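PDB 2R8B: uncharacterized protein Atu2452 from Agrobacterium tumefaciens, which is of unknown function but, as a dienelactone hydrolase family member with an alpha/beta hydrolase fold, is probably a serine hydrolase acting on esters or related substrates. Local coordinates for residues D97-F107 and D119-M127. Sequence-based numbering, arbitrary orientation.
Sequences DVSEHGAARFF and DLERATGKM. With SO4 (sulfate ion), chain C.
Just beyond the two-stranded antiparallel hairpin 98-105, F107 brings its CA to 5.4 Å from that of L120, setting the foot of the hairpin on helix 117-138 of the alpha/beta hydrolase fold. A classic beta bulge, in which D97 and V98 both face R105, starts the hairpin. F107 and L120 run side by side: with CG of L120 anti to its backbone N (chi1 177°), methyl CD1 sits over the F107 ring centre, 3.6 Å from the centroid, in a CH-pi contact. R105 NH1 lies over the opposite face, toward the rim. A123 CB packs against F107 CB, while the selenomethionine M127 brings CE to F106 CE2 at 3.5 Å; I154 of helix 150-161 touches both of these side chains. F106 also touches the probable nucleophile elbow. At the more exposed border, D97 OD1 forms salt bridges with R122 NH1 and K126 NZ, whose hydrogen bonds are weak, its carboxylate turned 69° from the R122 guanidinium. A bend at chi3 folds R122 back to D119, whose OD2 lies in the guanidinium plane and takes the NE hydrogen bond from above its carboxylate plane, while D119 OD1 accepts the backbone N of R108. R105 NE donates to F107 O at 2.9 Å. The R105 guanidinium meets edge-on a sulfate, probably from the crystallisation liquor and also bonded by N150 and N153, NH1 giving a nearly straight bond to O3 (2.7 Å, 163°) and NH2 reaching O2 at 2.6 Å.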
ATOM      1  N   ASP A  97       0.973 -11.920   7.194  1.00 58.74           N
ATOM      2  CA  ASP A  97       1.203 -12.804   8.322  1.00 59.64           C
ATOM      3  C   ASP A  97      -0.057 -13.418   8.879  1.00 59.93           C
ATOM      4  O   ASP A  97      -0.015 -14.066   9.919  1.00 60.24           O
ATOM      5  CB  ASP A  97       1.933 -12.055   9.431  1.00 60.18           C
ATOM      6  CG  ASP A  97       1.209 -10.796   9.871  1.00 63.21           C
ATOM      7  OD1 ASP A  97       1.711 -10.132  10.806  1.00 66.57           O
ATOM      8  OD2 ASP A  97       0.155 -10.455   9.285  1.00 68.12           O
ATOM      9  N   VAL A  98      -1.180 -13.203   8.207  1.00 60.34           N
ATOM     10  CA  VAL A  98      -2.428 -13.847   8.604  1.00 60.53           C
ATOM     11  C   VAL A  98      -2.801 -14.829   7.497  1.00 60.85           C
ATOM     12  O   VAL A  98      -2.656 -14.523   6.318  1.00 61.27           O
ATOM     13  CB  VAL A  98      -3.561 -12.805   8.828  1.00 60.60           C
ATOM     14  CG1 VAL A  98      -4.774 -13.464   9.473  1.00 60.78           C
ATOM     15  CG2 VAL A  98      -3.067 -11.629   9.671  1.00 59.50           C
ATOM     16  N   SER A  99      -3.257 -16.014   7.859  1.00 61.08           N
ATOM     17  CA  SER A  99      -3.662 -16.968   6.850  1.00 61.55           C
ATOM     18  C   SER A  99      -5.160 -17.241   7.045  1.00 62.12           C
ATOM     19  O   SER A  99      -5.563 -17.593   8.140  1.00 62.53           O
ATOM     20  CB  SER A  99      -2.798 -18.216   6.994  1.00 61.28           C
ATOM     21  OG  SER A  99      -3.525 -19.402   6.773  1.00 61.73           O
ATOM     22  N   GLU A 100      -5.985 -17.043   6.014  1.00 62.48           N
ATOM     23  CA  GLU A 100      -7.441 -17.216   6.138  1.00 62.72           C
ATOM     24  C   GLU A 100      -7.906 -18.568   5.573  1.00 63.09           C
ATOM     25  O   GLU A 100      -8.304 -18.642   4.404  1.00 63.35           O
ATOM     26  CB  GLU A 100      -8.161 -16.072   5.441  1.00 62.71           C
ATOM     27  CG  GLU A 100      -9.494 -15.713   6.072  1.00 62.96           C
ATOM     28  CD  GLU A 100     -10.063 -14.407   5.518  1.00 63.99           C
ATOM     29  OE1 GLU A 100      -9.936 -13.346   6.174  1.00 63.31           O
ATOM     30  OE2 GLU A 100     -10.624 -14.440   4.409  1.00 64.31           O
ATOM     31  N   HIS A 101      -7.914 -19.606   6.428  1.00 63.13           N
ATOM     32  CA  HIS A 101      -7.705 -21.016   6.006  1.00 63.19           C
ATOM     33  C   HIS A 101      -7.072 -21.048   4.598  1.00 62.26           C
ATOM     34  O   HIS A 101      -7.774 -21.123   3.591  1.00 62.20           O
ATOM     35  CB  HIS A 101      -8.966 -21.951   6.080  1.00 63.96           C
ATOM     36  CG  HIS A 101     -10.214 -21.319   6.650  1.00 65.70           C
ATOM     37  ND1 HIS A 101     -10.597 -20.010   6.385  1.00 64.94           N
ATOM     38  CD2 HIS A 101     -11.203 -21.855   7.415  1.00 66.92           C
ATOM     39  CE1 HIS A 101     -11.737 -19.752   6.999  1.00 65.19           C
ATOM     40  NE2 HIS A 101     -12.132 -20.858   7.624  1.00 68.66           N
ATOM     41  N   GLY A 102      -5.751 -20.945   4.524  1.00 61.10           N
ATOM     42  CA  GLY A 102      -5.089 -20.908   3.225  1.00 59.86           C
ATOM     43  C   GLY A 102      -4.645 -19.525   2.774  1.00 58.91           C
ATOM     44  O   GLY A 102      -3.460 -19.212   2.835  1.00 58.31           O
ATOM     45  N   ALA A 103      -5.589 -18.696   2.321  1.00 58.20           N
ATOM     46  CA  ALA A 103      -5.251 -17.375   1.742  1.00 57.18           C
ATOM     47  C   ALA A 103      -4.550 -16.383   2.716  1.00 56.59           C
ATOM     48  O   ALA A 103      -5.069 -16.042   3.784  1.00 56.64           O
ATOM     49  CB  ALA A 103      -6.468 -16.747   1.075  1.00 56.48           C
ATOM     50  N   ALA A 104      -3.358 -15.934   2.337  1.00 55.63           N
ATOM     51  CA  ALA A 104      -2.609 -15.015   3.182  1.00 54.98           C
ATOM     52  C   ALA A 104      -3.097 -13.557   3.055  1.00 54.57           C
ATOM     53  O   ALA A 104      -3.455 -13.102   1.949  1.00 54.51           O
ATOM     54  CB  ALA A 104      -1.147 -15.121   2.876  1.00 54.76           C
ATOM     55  N   ARG A 105      -3.135 -12.840   4.183  1.00 53.85           N
ATOM     56  CA  ARG A 105      -3.490 -11.405   4.205  1.00 53.37           C
ATOM     57  C   ARG A 105      -2.696 -10.694   5.260  1.00 53.42           C
ATOM     58  O   ARG A 105      -1.994 -11.347   6.041  1.00 53.35           O
ATOM     59  CB  ARG A 105      -4.994 -11.142   4.406  1.00 53.41           C
ATOM     60  CG  ARG A 105      -5.764 -12.202   5.188  1.00 53.88           C
ATOM     61  CD  ARG A 105      -7.269 -12.049   5.111  1.00 52.07           C
ATOM     62  NE  ARG A 105      -7.660 -10.772   5.685  1.00 51.81           N
ATOM     63  CZ  ARG A 105      -8.255  -9.784   5.009  1.00 54.09           C
ATOM     64  NH1 ARG A 105      -8.544  -8.636   5.630  1.00 54.11           N
ATOM     65  NH2 ARG A 105      -8.583  -9.941   3.720  1.00 52.79           N
ATOM     66  N   PHE A 106      -2.808  -9.366   5.272  1.00 53.10           N
ATOM     67  CA  PHE A 106      -2.050  -8.543   6.192  1.00 53.33           C
ATOM     68  C   PHE A 106      -2.690  -8.188   7.544  1.00 54.34           C
ATOM     69  O   PHE A 106      -2.029  -7.520   8.362  1.00 55.10           O
ATOM     70  CB  PHE A 106      -1.613  -7.265   5.505  1.00 53.18           C
ATOM     71  CG  PHE A 106      -0.516  -7.471   4.538  1.00 52.29           C
ATOM     72  CD1 PHE A 106      -0.787  -7.575   3.174  1.00 52.40           C
ATOM     73  CD2 PHE A 106       0.803  -7.609   4.984  1.00 52.23           C
ATOM     74  CE1 PHE A 106       0.249  -7.804   2.238  1.00 50.13           C
ATOM     75  CE2 PHE A 106       1.837  -7.835   4.081  1.00 51.53           C
ATOM     76  CZ  PHE A 106       1.552  -7.928   2.698  1.00 52.28           C
ATOM     77  N   PHE A 107      -3.948  -8.587   7.780  1.00 54.73           N
ATOM     78  CA  PHE A 107      -4.653  -8.342   9.067  1.00 55.12           C
ATOM     79  C   PHE A 107      -5.979  -9.032   9.043  1.00 56.29           C
ATOM     80  O   PHE A 107      -6.498  -9.341   7.983  1.00 56.53           O
ATOM     81  CB  PHE A 107      -4.858  -6.859   9.380  1.00 54.76           C
ATOM     82  CG  PHE A 107      -5.734  -6.148   8.391  1.00 53.06           C
ATOM     83  CD1 PHE A 107      -5.212  -5.699   7.180  1.00 52.97           C
ATOM     84  CD2 PHE A 107      -7.070  -5.932   8.667  1.00 53.70           C
ATOM     85  CE1 PHE A 107      -5.985  -5.050   6.249  1.00 53.34           C
ATOM     86  CE2 PHE A 107      -7.869  -5.303   7.749  1.00 55.18           C
ATOM     87  CZ  PHE A 107      -7.302  -4.849   6.514  1.00 55.65           C
ATOM     88  N   ASP A 119      -6.189  -6.118  15.478  1.00 51.94           N
ATOM     89  CA  ASP A 119      -5.214  -6.733  14.582  1.00 51.10           C
ATOM     90  C   ASP A 119      -4.699  -5.751  13.557  1.00 50.14           C
ATOM     91  O   ASP A 119      -3.531  -5.750  13.258  1.00 50.13           O
ATOM     92  CB  ASP A 119      -5.755  -7.981  13.900  1.00 51.05           C
ATOM     93  CG  ASP A 119      -4.642  -8.894  13.398  1.00 50.42           C
ATOM     94  OD1 ASP A 119      -4.505  -8.978  12.157  1.00 48.30           O
ATOM     95  OD2 ASP A 119      -3.928  -9.520  14.239  1.00 49.53           O
ATOM     96  N   LEU A 120      -5.575  -4.913  13.038  1.00 49.48           N
ATOM     97  CA  LEU A 120      -5.152  -3.880  12.112  1.00 49.74           C
ATOM     98  C   LEU A 120      -4.143  -2.924  12.719  1.00 49.74           C
ATOM     99  O   LEU A 120      -3.162  -2.574  12.061  1.00 49.18           O
ATOM    100  CB  LEU A 120      -6.346  -3.094  11.564  1.00 49.65           C
ATOM    101  CG  LEU A 120      -5.982  -1.933  10.641  1.00 48.85           C
ATOM    102  CD1 LEU A 120      -5.669  -2.447   9.256  1.00 49.10           C
ATOM    103  CD2 LEU A 120      -7.104  -0.924  10.576  1.00 47.64           C
ATOM    104  N   GLU A 121      -4.383  -2.505  13.957  1.00 50.01           N
ATOM    105  CA  GLU A 121      -3.451  -1.646  14.655  1.00 51.79           C
ATOM    106  C   GLU A 121      -2.132  -2.396  14.897  1.00 51.48           C
ATOM    107  O   GLU A 121      -1.035  -1.846  14.675  1.00 51.37           O
ATOM    108  CB  GLU A 121      -4.077  -1.107  15.928  1.00 51.44           C
ATOM    109  CG  GLU A 121      -3.157  -0.991  17.153  1.00 54.43           C
ATOM    110  CD  GLU A 121      -3.805  -0.136  18.261  1.00 55.55           C
ATOM    111  OE1 GLU A 121      -4.051   1.045  17.928  1.00 62.51           O
ATOM    112  OE2 GLU A 121      -4.075  -0.602  19.419  1.00 56.19           O
ATOM    113  N   ARG A 122      -2.234  -3.671  15.282  1.00 51.44           N
ATOM    114  CA  ARG A 122      -1.026  -4.503  15.442  1.00 51.26           C
ATOM    115  C   ARG A 122      -0.167  -4.511  14.177  1.00 51.13           C
ATOM    116  O   ARG A 122       1.056  -4.354  14.272  1.00 51.37           O
ATOM    117  CB  ARG A 122      -1.347  -5.947  15.891  1.00 51.44           C
ATOM    118  CG  ARG A 122      -0.099  -6.837  16.063  1.00 50.31           C
ATOM    119  CD  ARG A 122      -0.393  -8.338  15.977  1.00 50.39           C
ATOM    120  NE  ARG A 122      -1.096  -8.760  14.747  1.00 50.61           N
ATOM    121  CZ  ARG A 122      -0.608  -8.711  13.486  1.00 49.06           C
ATOM    122  NH1 ARG A 122       0.605  -8.232  13.226  1.00 45.72           N
ATOM    123  NH2 ARG A 122      -1.347  -9.147  12.462  1.00 45.71           N
ATOM    124  N   ALA A 123      -0.823  -4.667  13.023  1.00 50.69           N
ATOM    125  CA  ALA A 123      -0.170  -4.909  11.735  1.00 51.06           C
ATOM    126  C   ALA A 123       0.391  -3.623  11.160  1.00 51.75           C
ATOM    127  O   ALA A 123       1.425  -3.600  10.468  1.00 51.82           O
ATOM    128  CB  ALA A 123      -1.144  -5.516  10.759  1.00 50.66           C
ATOM    129  N   THR A 124      -0.314  -2.541  11.458  1.00 52.43           N
ATOM    130  CA  THR A 124       0.106  -1.210  11.047  1.00 51.90           C
ATOM    131  C   THR A 124       1.400  -0.875  11.756  1.00 51.76           C
ATOM    132  O   THR A 124       2.351  -0.442  11.109  1.00 52.82           O
ATOM    133  CB  THR A 124      -1.015  -0.197  11.297  1.00 51.85           C
ATOM    134  OG1 THR A 124      -2.108  -0.550  10.450  1.00 50.23           O
ATOM    135  CG2 THR A 124      -0.572   1.220  10.982  1.00 51.71           C
ATOM    136  N   GLY A 125       1.450  -1.140  13.059  1.00 51.42           N
ATOM    137  CA  GLY A 125       2.658  -0.985  13.843  1.00 50.82           C
ATOM    138  C   GLY A 125       3.796  -1.867  13.394  1.00 50.96           C
ATOM    139  O   GLY A 125       4.939  -1.439  13.456  1.00 51.15           O
ATOM    140  N   LYS A 126       3.497  -3.084  12.929  1.00 51.09           N
ATOM    141  CA  LYS A 126       4.531  -4.007  12.414  1.00 51.07           C
ATOM    142  C   LYS A 126       5.096  -3.508  11.084  1.00 51.76           C
ATOM    143  O   LYS A 126       6.300  -3.316  10.969  1.00 51.69           O
ATOM    144  CB  LYS A 126       3.971  -5.424  12.280  1.00 51.29           C
ATOM    145  CG  LYS A 126       4.983  -6.527  12.017  1.00 50.92           C
ATOM    146  CD  LYS A 126       4.391  -7.926  12.276  1.00 50.62           C
ATOM    147  CE  LYS A 126       5.038  -8.985  11.358  1.00 50.22           C
ATOM    148  NZ  LYS A 126       4.888 -10.404  11.826  1.00 46.93           N
HETATM  149  N   MSE A 127       4.225  -3.271  10.095  1.00 52.90           N
HETATM  150  CA  MSE A 127       4.607  -2.629   8.829  1.00 53.44           C
HETATM  151  C   MSE A 127       5.472  -1.385   8.951  1.00 53.43           C
HETATM  152  O   MSE A 127       6.547  -1.306   8.330  1.00 54.28           O
HETATM  153  CB  MSE A 127       3.388  -2.199   8.070  1.00 54.43           C
HETATM  154  CG  MSE A 127       3.040  -3.096   6.998  1.00 57.08           C
HETATM  155 SE   MSE A 127       4.381  -3.332   5.628  0.90 64.92          SE
HETATM  156  CE  MSE A 127       3.832  -5.196   5.344  1.00 60.02           C
TER
HETATM  157  S   SO4 C 250      -9.569  -6.384   3.251  0.70 93.00           S
HETATM  158  O1  SO4 C 250      -8.542  -5.389   3.540  0.70 92.80           O
HETATM  159  O2  SO4 C 250      -8.915  -7.558   2.683  0.70 94.93           O
HETATM  160  O3  SO4 C 250     -10.170  -6.791   4.519  0.70 93.85           O
HETATM  161  O4  SO4 C 250     -10.584  -5.902   2.289  0.70 92.31           O